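Local coordinates for divalent-cation tolerance protein CutA (Pyrococcus horikoshii, PDB 1UKU) that binds copper at the interface between two trimers, is involved in resistance toward heavy metals, and probably assembles into larger oligomers when the metal binds, at residues Ser13-Lys16 with Val17-Leu21; Tyr39-Glu42 with Gly43-Glu46; Leu65-Arg68 with Ile69-Leu72; Leu93-Leu96 with Ile97-Lys101. One frame throughout, in Å; residues are numbered along the deposited sequence.

Interaction 1: residues Ser13-Lys16 with Val17-Leu21; sequences SAEK and VVKTL
E15 and K19, S13 and V17, A14 and V18, and K16 and T20 meet one turn apart on helix 11-23, an amphipathic alpha-helix packed on the antiparallel sheet of the ferredoxin-like CutA fold. Its backbone bonds run from i+4 to i: V17 N donates to S13 O (3.0 Å), V18 N to A14 O and K19 N to E15 O.

K16 O receives two donors. T20 N approaches at 3.0 Å, while T20 OG1 gives its proton to the same K16 O at 2.9 Å from the other face of the carbonyl plane. The hydroxyl reaches back because OG1 stands beside its own backbone N, anti to the carbonyl carbon (chi1 -60°); threonine thereby satisfies its polar branch within the helix and leaves CG2 to touch L72 of helix 62-72.

The charged pair is looser. The extended chains of E15 and K19 run side by side in the same direction, and E15 OE2 lies 3.8 Å from K19 NZ, a long salt bridge. Both side chains also pack on F38 of the second subunit.

Apolar residues serve the inner side. A14, small enough for close approach, and V18 rest on L32 of strand 29-41, while A14 and V17 meet F8 of strand 2-8. The beta-branched valines hug the preceding turn as well: V18 CG2 comes within 3.3 Å of A14 O, and V17 CG2 lies equally near S13 O, at 3.3 Å.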
loop_
_atom_site.group_PDB
_atom_site.type_symbol
_atom_site.label_atom_id
_atom_site.label_comp_id
_atom_site.label_asym_id
_atom_site.label_seq_id
_atom_site.Cartn_x
_atom_site.Cartn_y
_atom_site.Cartn_z
ATOM N N SER A 13 3.147 9.264 -18.166
ATOM C CA SER A 13 4.464 8.955 -17.644
ATOM C C SER A 13 4.449 7.638 -16.873
ATOM O O SER A 13 5.345 6.832 -17.035
ATOM C CB SER A 13 5.030 10.064 -16.762
ATOM O OG SER A 13 4.175 10.417 -15.705
ATOM N N ALA A 14 3.455 7.406 -16.032
ATOM C CA ALA A 14 3.414 6.199 -15.251
ATOM C C ALA A 14 3.404 4.982 -16.190
ATOM O O ALA A 14 4.139 4.022 -15.972
ATOM C CB ALA A 14 2.190 6.212 -14.380
ATOM N N GLU A 15 2.540 5.004 -17.197
ATOM C CA GLU A 15 2.417 3.853 -18.094
ATOM C C GLU A 15 3.670 3.683 -18.943
ATOM O O GLU A 15 4.120 2.556 -19.140
ATOM C CB GLU A 15 1.186 4.011 -19.004
ATOM C CG GLU A 15 -0.123 3.755 -18.282
ATOM C CD GLU A 15 -1.301 3.624 -19.212
ATOM O OE1 GLU A 15 -2.434 3.870 -18.736
ATOM O OE2 GLU A 15 -1.099 3.206 -20.363
ATOM N N LYS A 16 4.262 4.780 -19.429
ATOM C CA LYS A 16 5.466 4.691 -20.249
ATOM C C LYS A 16 6.588 4.035 -19.459
ATOM O O LYS A 16 7.252 3.114 -19.922
ATOM C CB LYS A 16 5.923 6.074 -20.688
ATOM C CG LYS A 16 7.169 6.056 -21.572
ATOM C CD LYS A 16 7.434 7.461 -22.094
ATOM C CE LYS A 16 8.875 7.675 -22.486
ATOM N NZ LYS A 16 9.102 9.100 -22.858
ATOM N N VAL A 17 6.780 4.505 -18.227
ATOM C CA VAL A 17 7.863 4.010 -17.386
ATOM C C VAL A 17 7.614 2.556 -17.031
ATOM O O VAL A 17 8.485 1.731 -17.177
ATOM C CB VAL A 17 8.077 4.906 -16.158
ATOM C CG1 VAL A 17 9.098 4.285 -15.191
ATOM C CG2 VAL A 17 8.553 6.296 -16.611
ATOM N N VAL A 18 6.397 2.219 -16.626
ATOM C CA VAL A 18 6.090 0.838 -16.238
ATOM C C VAL A 18 6.216 -0.133 -17.400
ATOM O O VAL A 18 6.765 -1.243 -17.241
ATOM C CB VAL A 18 4.700 0.749 -15.594
ATOM C CG1 VAL A 18 4.108 -0.653 -15.616
ATOM C CG2 VAL A 18 4.775 1.321 -14.182
ATOM N N LYS A 19 5.756 0.288 -18.563
ATOM C CA LYS A 19 5.866 -0.577 -19.738
ATOM C C LYS A 19 7.362 -0.755 -20.123
ATOM O O LYS A 19 7.758 -1.857 -20.497
ATOM C CB LYS A 19 5.035 -0.057 -20.920
ATOM C CG LYS A 19 3.542 -0.140 -20.705
ATOM C CD LYS A 19 2.721 0.325 -21.903
ATOM C CE LYS A 19 1.234 0.237 -21.609
ATOM N NZ LYS A 19 0.411 0.682 -22.772
ATOM N N THR A 20 8.190 0.284 -20.007
ATOM C CA THR A 20 9.644 0.146 -20.244
ATOM C C THR A 20 10.260 -0.845 -19.248
ATOM O O THR A 20 11.098 -1.657 -19.611
ATOM C CB THR A 20 10.325 1.499 -20.123
ATOM O OG1 THR A 20 9.765 2.389 -21.108
ATOM C CG2 THR A 20 11.779 1.393 -20.412
ATOM N N LEU A 21 9.845 -0.786 -17.989
ATOM C CA LEU A 21 10.402 -1.653 -16.960
ATOM C C LEU A 21 9.976 -3.085 -17.244
ATOM O O LEU A 21 10.777 -4.010 -17.026
ATOM C CB LEU A 21 9.980 -1.219 -15.564
ATOM C CG LEU A 21 10.500 0.133 -15.077
ATOM C CD1 LEU A 21 9.860 0.479 -13.707
ATOM C CD2 LEU A 21 12.029 0.239 -14.977
#

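Interaction 2: residues Tyr39-Glu42 with Gly43-Glu46; sequences YWWE and GKIE
Y39 and E46 pair two residues back from the turn of a tight hairpin, joined by paired backbone bonds: E46 N donates to Y39 O at 2.8 Å and Y39 N to E46 O. W41 and K44 form the next hydrogen-bonded pair, closing a type I' turn in which G43 suits the positive phi (79°).

Among the side-chain bonds, Y39 OH donates to E46 OE1 at a very short 2.5 Å, with ring and carboxylate planes 78° apart. K44, bent at chi3 (-76°) and chi4, curls its NZ back to E42 O (2.6 Å), and one water links that NZ to E42 OE2.

Contacts with the indole rings use both sides of the hairpin. On the side of W40 and I45, I45 CG1 sits over the six-membered ring of W40, 3.9 Å from its centroid, a CH-pi contact; W40 NE1 bonds L22 O of the third subunit, whose R25 makes a cation-pi contact with the indole. On the other side, K44 CE lies 3.6 Å from W41 CZ3.

This is a two-residue antiparallel beta hairpin, joining the end of strand 29-41 to the beginning of strand 44-57 close to the copper-binding D48 and reaching onto a neighbouring subunit of the trimer.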
loop_
_atom_site.group_PDB
_atom_site.type_symbol
_atom_site.label_atom_id
_atom_site.label_comp_id
_atom_site.label_asym_id
_atom_site.label_seq_id
_atom_site.Cartn_x
_atom_site.Cartn_y
_atom_site.Cartn_z
ATOM N N TYR A 39 2.307 17.887 0.393
ATOM C CA TYR A 39 3.681 17.971 0.862
ATOM C C TYR A 39 4.072 19.446 0.907
ATOM O O TYR A 39 3.289 20.306 0.539
ATOM C CB TYR A 39 4.616 17.154 -0.028
ATOM C CG TYR A 39 4.506 17.519 -1.482
ATOM C CD1 TYR A 39 3.625 16.855 -2.303
ATOM C CD2 TYR A 39 5.260 18.561 -2.024
ATOM C CE1 TYR A 39 3.490 17.200 -3.625
ATOM C CE2 TYR A 39 5.141 18.906 -3.350
ATOM C CZ TYR A 39 4.238 18.229 -4.133
ATOM O OH TYR A 39 4.104 18.565 -5.468
ATOM N N TRP A 40 5.269 19.734 1.418
ATOM C CA TRP A 40 5.785 21.101 1.497
ATOM C C TRP A 40 6.543 21.462 0.249
ATOM O O TRP A 40 7.346 20.672 -0.234
ATOM C CB TRP A 40 6.782 21.267 2.639
ATOM C CG TRP A 40 6.173 21.329 3.958
ATOM C CD1 TRP A 40 6.111 20.321 4.873
ATOM C CD2 TRP A 40 5.495 22.452 4.535
ATOM N NE1 TRP A 40 5.455 20.757 5.996
ATOM C CE2 TRP A 40 5.044 22.054 5.813
ATOM C CE3 TRP A 40 5.208 23.747 4.101
ATOM C CZ2 TRP A 40 4.352 22.920 6.669
ATOM C CZ3 TRP A 40 4.512 24.616 4.954
ATOM C CH2 TRP A 40 4.089 24.193 6.217
ATOM N N TRP A 41 6.246 22.656 -0.261
ATOM C CA TRP A 41 7.073 23.309 -1.268
ATOM C C TRP A 41 7.235 24.765 -0.874
ATOM O O TRP A 41 6.263 25.486 -0.799
ATOM C CB TRP A 41 6.413 23.196 -2.629
ATOM C CG TRP A 41 7.128 23.931 -3.683
ATOM C CD1 TRP A 41 8.346 23.637 -4.208
ATOM C CD2 TRP A 41 6.678 25.117 -4.341
ATOM N NE1 TRP A 41 8.686 24.566 -5.165
ATOM C CE2 TRP A 41 7.679 25.491 -5.260
ATOM C CE3 TRP A 41 5.526 25.911 -4.244
ATOM C CZ2 TRP A 41 7.558 26.621 -6.087
ATOM C CZ3 TRP A 41 5.410 27.032 -5.063
ATOM C CH2 TRP A 41 6.416 27.371 -5.968
ATOM N N GLU A 42 8.467 25.162 -0.568
ATOM C CA GLU A 42 8.831 26.563 -0.333
ATOM C C GLU A 42 7.898 27.245 0.677
ATOM O O GLU A 42 7.323 28.301 0.425
ATOM C CB GLU A 42 8.896 27.307 -1.665
ATOM C CG GLU A 42 9.989 26.787 -2.586
ATOM C CD GLU A 42 10.122 27.563 -3.897
ATOM O OE1 GLU A 42 11.039 27.223 -4.685
ATOM O OE2 GLU A 42 9.318 28.484 -4.165
ATOM N N GLY A 43 7.728 26.609 1.832
ATOM C CA GLY A 43 7.011 27.202 2.944
ATOM C C GLY A 43 5.501 27.149 2.822
ATOM O O GLY A 43 4.790 27.776 3.606
ATOM N N LYS A 44 5.013 26.409 1.819
ATOM C CA LYS A 44 3.583 26.281 1.555
ATOM C C LYS A 44 3.207 24.801 1.452
ATOM O O LYS A 44 3.992 24.001 0.946
ATOM C CB LYS A 44 3.224 26.953 0.245
ATOM C CG LYS A 44 3.389 28.484 0.222
ATOM C CD LYS A 44 3.399 29.011 -1.217
ATOM C CE LYS A 44 4.731 28.739 -1.929
ATOM N NZ LYS A 44 5.854 29.524 -1.360
ATOM N N ILE A 45 1.999 24.447 1.873
ATOM C CA ILE A 45 1.504 23.099 1.627
ATOM C C ILE A 45 0.978 23.055 0.199
ATOM O O ILE A 45 0.120 23.848 -0.197
ATOM C CB ILE A 45 0.476 22.671 2.675
ATOM C CG1 ILE A 45 1.199 22.545 4.019
ATOM C CG2 ILE A 45 -0.140 21.323 2.277
ATOM C CD1 ILE A 45 0.308 22.312 5.230
ATOM N N GLU A 46 1.547 22.149 -0.567
ATOM C CA GLU A 46 1.254 21.947 -1.962
ATOM C C GLU A 46 0.460 20.653 -2.088
ATOM O O GLU A 46 0.698 19.692 -1.355
ATOM C CB GLU A 46 2.569 21.810 -2.750
ATOM C CG GLU A 46 2.416 21.477 -4.235
ATOM C CD GLU A 46 3.617 21.897 -5.075
ATOM O OE1 GLU A 46 4.344 21.016 -5.584
ATOM O OE2 GLU A 46 3.846 23.105 -5.225
HETATM O O HOH W 1 7.823 30.740 -3.045
#

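Interaction 3: residues Leu65-Arg68 with Ile69-Leu72; sequences LKER and IKEL
I69 meets L65 one turn earlier on helix 62-72, an amphipathic alpha-helix lying beside helix 11-23 in the ferredoxin-like CutA fold. I69 N donates to L65 O at 2.9 Å, and the side chains cross with I69 CD1 3.8 Å from L65 CD1. Branched aliphatic residues suit this buried side: both touch L21 of helix 11-23, and I69 also reaches L55 of strand 44-57.

K70 continues the backbone pattern, its N bonded to K66 O. Its chain lies at about a right angle to that of E67, and NZ comes to 3.8 Å from E67 OE2, a long salt bridge suited to an exposed lysine. The NZ of K66 is paired with E63 instead.

E71 stands between an acid and a base. E71 OE2 lies 2.5 Å from E67 OE1, a separation at which one of the two groups probably holds a proton. Its other oxygen receives R68 NH1: the bond to E71 OE1 is 2.9 Å long, lies in the guanidinium plane and uses the carboxylate's anti lone pair. Bends at chi2 (-59°) and chi3 (-81°) curl the arginine toward the following turn to make this salt bridge, while R68 NH2 pairs with E24, making the guanidinium a link between two acids.

L72 ends the helix with a weak backbone bond from its N to R68 O. L72 CG and CD1 lie over one face of the R68 guanidinium, and L72 CD2 comes to 3.8 Å from R68 NH2.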
loop_
_atom_site.group_PDB
_atom_site.type_symbol
_atom_site.label_atom_id
_atom_site.label_comp_id
_atom_site.label_asym_id
_atom_site.label_seq_id
_atom_site.Cartn_x
_atom_site.Cartn_y
_atom_site.Cartn_z
ATOM N N LEU A 65 16.817 -1.990 -10.641
ATOM C CA LEU A 65 15.505 -1.390 -10.853
ATOM C C LEU A 65 15.496 0.055 -10.360
ATOM O O LEU A 65 14.970 0.942 -11.013
ATOM C CB LEU A 65 14.429 -2.205 -10.139
ATOM C CG LEU A 65 13.025 -1.584 -10.132
ATOM C CD1 LEU A 65 12.523 -1.346 -11.532
ATOM C CD2 LEU A 65 12.074 -2.435 -9.333
ATOM N N LYS A 66 16.083 0.281 -9.188
ATOM C CA LYS A 66 16.153 1.608 -8.625
ATOM C C LYS A 66 16.894 2.545 -9.573
ATOM O O LYS A 66 16.443 3.666 -9.820
ATOM C CB LYS A 66 16.846 1.578 -7.283
ATOM C CG LYS A 66 16.957 2.969 -6.669
ATOM C CD LYS A 66 17.659 2.992 -5.340
ATOM C CE LYS A 66 19.023 3.538 -5.508
ATOM N NZ LYS A 66 19.976 2.746 -4.767
ATOM N N GLU A 67 18.012 2.091 -10.131
ATOM C CA GLU A 67 18.745 2.936 -11.080
ATOM C C GLU A 67 17.926 3.231 -12.316
ATOM O O GLU A 67 17.894 4.382 -12.772
ATOM C CB GLU A 67 20.063 2.279 -11.506
ATOM C CG GLU A 67 20.829 3.070 -12.578
ATOM C CD GLU A 67 21.265 4.484 -12.168
ATOM O OE1 GLU A 67 21.432 5.363 -13.070
ATOM O OE2 GLU A 67 21.441 4.788 -10.977
ATOM N N ARG A 68 17.237 2.226 -12.855
ATOM C CA ARG A 68 16.425 2.464 -14.032
ATOM C C ARG A 68 15.266 3.427 -13.752
ATOM O O ARG A 68 14.965 4.298 -14.575
ATOM C CB ARG A 68 15.941 1.163 -14.659
ATOM C CG ARG A 68 16.969 0.496 -15.515
ATOM C CD ARG A 68 17.473 1.368 -16.685
ATOM N NE ARG A 68 16.618 1.419 -17.869
ATOM C CZ ARG A 68 16.452 2.485 -18.657
ATOM N NH1 ARG A 68 17.029 3.645 -18.380
ATOM N NH2 ARG A 68 15.701 2.394 -19.733
ATOM N N ILE A 69 14.640 3.317 -12.593
ATOM C CA ILE A 69 13.593 4.259 -12.277
ATOM C C ILE A 69 14.169 5.654 -12.188
ATOM O O ILE A 69 13.545 6.593 -12.678
ATOM C CB ILE A 69 12.846 3.862 -10.998
ATOM C CG1 ILE A 69 12.049 2.569 -11.236
ATOM C CG2 ILE A 69 11.886 4.993 -10.550
ATOM C CD1 ILE A 69 11.543 1.933 -9.936
ATOM N N LYS A 70 15.345 5.809 -11.579
ATOM C CA LYS A 70 15.952 7.142 -11.497
ATOM C C LYS A 70 16.132 7.709 -12.898
ATOM O O LYS A 70 15.889 8.877 -13.133
ATOM C CB LYS A 70 17.300 7.090 -10.765
ATOM C CG LYS A 70 17.188 6.888 -9.277
ATOM C CD LYS A 70 18.497 6.443 -8.662
ATOM C CE LYS A 70 19.509 7.539 -8.618
ATOM N NZ LYS A 70 20.761 6.993 -8.007
ATOM N N GLU A 71 16.575 6.855 -13.810
ATOM C CA GLU A 71 16.864 7.251 -15.180
ATOM C C GLU A 71 15.616 7.525 -16.008
ATOM O O GLU A 71 15.671 8.248 -17.012
ATOM C CB GLU A 71 17.692 6.178 -15.870
ATOM C CG GLU A 71 19.112 6.114 -15.362
ATOM C CD GLU A 71 19.817 4.862 -15.803
ATOM O OE1 GLU A 71 19.245 4.054 -16.548
ATOM O OE2 GLU A 71 20.991 4.692 -15.396
ATOM N N LEU A 72 14.481 6.953 -15.622
ATOM C CA LEU A 72 13.246 7.117 -16.397
ATOM C C LEU A 72 12.245 8.115 -15.794
ATOM O O LEU A 72 11.291 8.527 -16.466
ATOM C CB LEU A 72 12.543 5.770 -16.562
ATOM C CG LEU A 72 13.308 4.784 -17.433
ATOM C CD1 LEU A 72 12.666 3.400 -17.332
ATOM C CD2 LEU A 72 13.326 5.224 -18.877
#

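Interaction 4: residues Leu93-Leu96 with Ile97-Lys101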
loop_
_atom_site.group_PDB
_atom_site.type_symbol
_atom_site.label_atom_id
_atom_site.label_comp_id
_atom_site.label_asym_id
_atom_site.label_seq_id
_atom_site.Cartn_x
_atom_site.Cartn_y
_atom_site.Cartn_z
ATOM N N LEU A 93 5.002 -16.519 -6.603
ATOM C CA LEU A 93 6.422 -16.260 -6.569
ATOM C C LEU A 93 7.116 -16.908 -7.760
ATOM O O LEU A 93 7.946 -16.296 -8.399
ATOM C CB LEU A 93 7.028 -16.739 -5.259
ATOM C CG LEU A 93 8.505 -16.437 -5.070
ATOM C CD1 LEU A 93 8.805 -14.934 -5.135
ATOM C CD2 LEU A 93 8.863 -17.035 -3.726
ATOM N N LYS A 94 6.733 -18.134 -8.090
ATOM C CA LYS A 94 7.335 -18.831 -9.236
ATOM C C LYS A 94 7.078 -18.090 -10.544
ATOM O O LYS A 94 7.975 -17.938 -11.371
ATOM C CB LYS A 94 6.816 -20.261 -9.324
ATOM C CG LYS A 94 7.462 -21.084 -10.415
ATOM C CD LYS A 94 8.975 -21.138 -10.218
ATOM C CE LYS A 94 9.617 -22.274 -11.004
ATOM N NZ LYS A 94 9.654 -23.516 -10.192
ATOM N N TRP A 95 5.854 -17.609 -10.707
ATOM C CA TRP A 95 5.491 -16.829 -11.872
ATOM C C TRP A 95 6.318 -15.541 -11.937
ATOM O O TRP A 95 6.845 -15.194 -12.956
ATOM C CB TRP A 95 3.986 -16.498 -11.828
ATOM C CG TRP A 95 3.561 -15.560 -12.913
ATOM C CD1 TRP A 95 3.292 -15.874 -14.216
ATOM C CD2 TRP A 95 3.384 -14.149 -12.801
ATOM N NE1 TRP A 95 2.963 -14.740 -14.925
ATOM C CE2 TRP A 95 2.993 -13.668 -14.072
ATOM C CE3 TRP A 95 3.508 -13.235 -11.755
ATOM C CZ2 TRP A 95 2.750 -12.324 -14.305
ATOM C CZ3 TRP A 95 3.248 -11.898 -12.005
ATOM C CH2 TRP A 95 2.892 -11.462 -13.250
ATOM N N LEU A 96 6.436 -14.844 -10.819
ATOM C CA LEU A 96 7.190 -13.605 -10.809
ATOM C C LEU A 96 8.658 -13.830 -11.186
ATOM O O LEU A 96 9.254 -13.030 -11.912
ATOM C CB LEU A 96 7.053 -12.959 -9.425
ATOM C CG LEU A 96 7.909 -11.731 -9.110
ATOM C CD1 LEU A 96 7.123 -10.821 -8.183
ATOM C CD2 LEU A 96 9.254 -12.083 -8.504
ATOM N N ILE A 97 9.252 -14.918 -10.678
ATOM C CA ILE A 97 10.637 -15.249 -11.036
ATOM C C ILE A 97 10.739 -15.580 -12.538
ATOM O O ILE A 97 11.648 -15.134 -13.240
ATOM C CB ILE A 97 11.123 -16.417 -10.166
ATOM C CG1 ILE A 97 11.276 -15.963 -8.716
ATOM C CG2 ILE A 97 12.457 -16.991 -10.697
ATOM C CD1 ILE A 97 11.448 -17.106 -7.722
ATOM N N GLU A 98 9.773 -16.328 -13.032
ATOM C CA GLU A 98 9.761 -16.701 -14.454
ATOM C C GLU A 98 9.699 -15.478 -15.340
ATOM O O GLU A 98 10.316 -15.448 -16.406
ATOM C CB GLU A 98 8.612 -17.645 -14.756
ATOM C CG GLU A 98 8.881 -19.025 -14.204
ATOM C CD GLU A 98 7.673 -19.932 -14.200
ATOM O OE1 GLU A 98 7.856 -21.107 -13.802
ATOM O OE2 GLU A 98 6.565 -19.493 -14.594
ATOM N N GLU A 99 8.955 -14.459 -14.902
ATOM C CA GLU A 99 8.699 -13.280 -15.736
ATOM C C GLU A 99 9.748 -12.185 -15.619
ATOM O O GLU A 99 9.691 -11.200 -16.345
ATOM C CB GLU A 99 7.319 -12.706 -15.397
ATOM C CG GLU A 99 6.146 -13.641 -15.706
ATOM C CD GLU A 99 5.915 -13.974 -17.194
ATOM O OE1 GLU A 99 4.991 -14.788 -17.425
ATOM O OE2 GLU A 99 6.605 -13.502 -18.146
ATOM N N THR A 100 10.730 -12.345 -14.744
ATOM C CA THR A 100 11.750 -11.319 -14.586
ATOM C C THR A 100 13.096 -11.807 -15.144
ATOM O O THR A 100 13.326 -13.018 -15.260
ATOM C CB THR A 100 11.866 -10.874 -13.124
ATOM O OG1 THR A 100 11.844 -11.993 -12.225
ATOM C CG2 THR A 100 10.631 -10.017 -12.758
ATOM N N LYS A 101 13.973 -10.866 -15.442
ATOM C CA LYS A 101 15.172 -11.126 -16.222
ATOM C C LYS A 101 16.148 -12.007 -15.465
ATOM O O LYS A 101 16.187 -12.024 -14.232
ATOM C CB LYS A 101 15.840 -9.829 -16.667
ATOM C CG LYS A 101 16.502 -9.069 -15.547
ATOM C CD LYS A 101 17.138 -7.757 -16.035
ATOM C CE LYS A 101 18.491 -7.953 -16.687
ATOM N NZ LYS A 101 19.103 -6.654 -17.164
#
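E99 folds back against W95 near the C-terminal end of helix 90-99, and its side chain can be followed outward atom by atom. CB, near the backbone, lies 3.5 Å from W95 O, the carbonyl that also accepts E99 N. At CG the chain reaches the indole: this methylene sits over one face of the five-membered ring, 3.7 Å from its centroid, a CH-pi contact. With CG of W95 anti to the backbone N (chi1 173°), the indole is carried alongside E99. A bend at chi2 (-65°) then turns the carboxylate across the indole, the two planes 60° apart, with E99 CD 3.8 Å from W95 NE1. E99 OE1 ends 3.2 Å from W95 NE1, whereas OE2 makes a salt bridge with R25.

One residue on, T100 OG1 donates to L96 O at 2.8 Å, so a side chain takes up the carbonyl of L96. Earlier in the helix, L93 CG rests 4.0 Å from I97 CD1. K94 and E98 meet through the lysine's methylenes, K94 CG lying 3.4 Å from E98 OE1, with the ammonium farther off.

Outside this turn, W95 packs on Y39 and E99 on W40 of the second subunit. Glutamate suits its place by combining an aliphatic stem for the indole with an acid for the arginine. The chemistry implies that the ring holds the stem at CG, while the salt bridge to R25 would be expected to limit how the carboxylate turns and to stabilise its negative charge.

The helical contacts 1, 3 and 4 are partly buried; interaction 2, at the hairpin tip, lies on the surface. Interactions 1 and 3 sit on neighbouring helices and touch directly, with L21 CD2 3.8 Å from L65 CD1, so their apolar sides share one layer against the sheet while their charged pairs lie away from it, E15 and K19 against the second subunit. Interactions 2 and 4, about 41 Å apart between centres, both use aromatic rings at subunit interfaces: W95 and E99 of one chain pack on Y39 and W40 of another. Strand pairing and a turn organise interaction 2, whereas spacings of three and four residues along a helix set the partners in the other three.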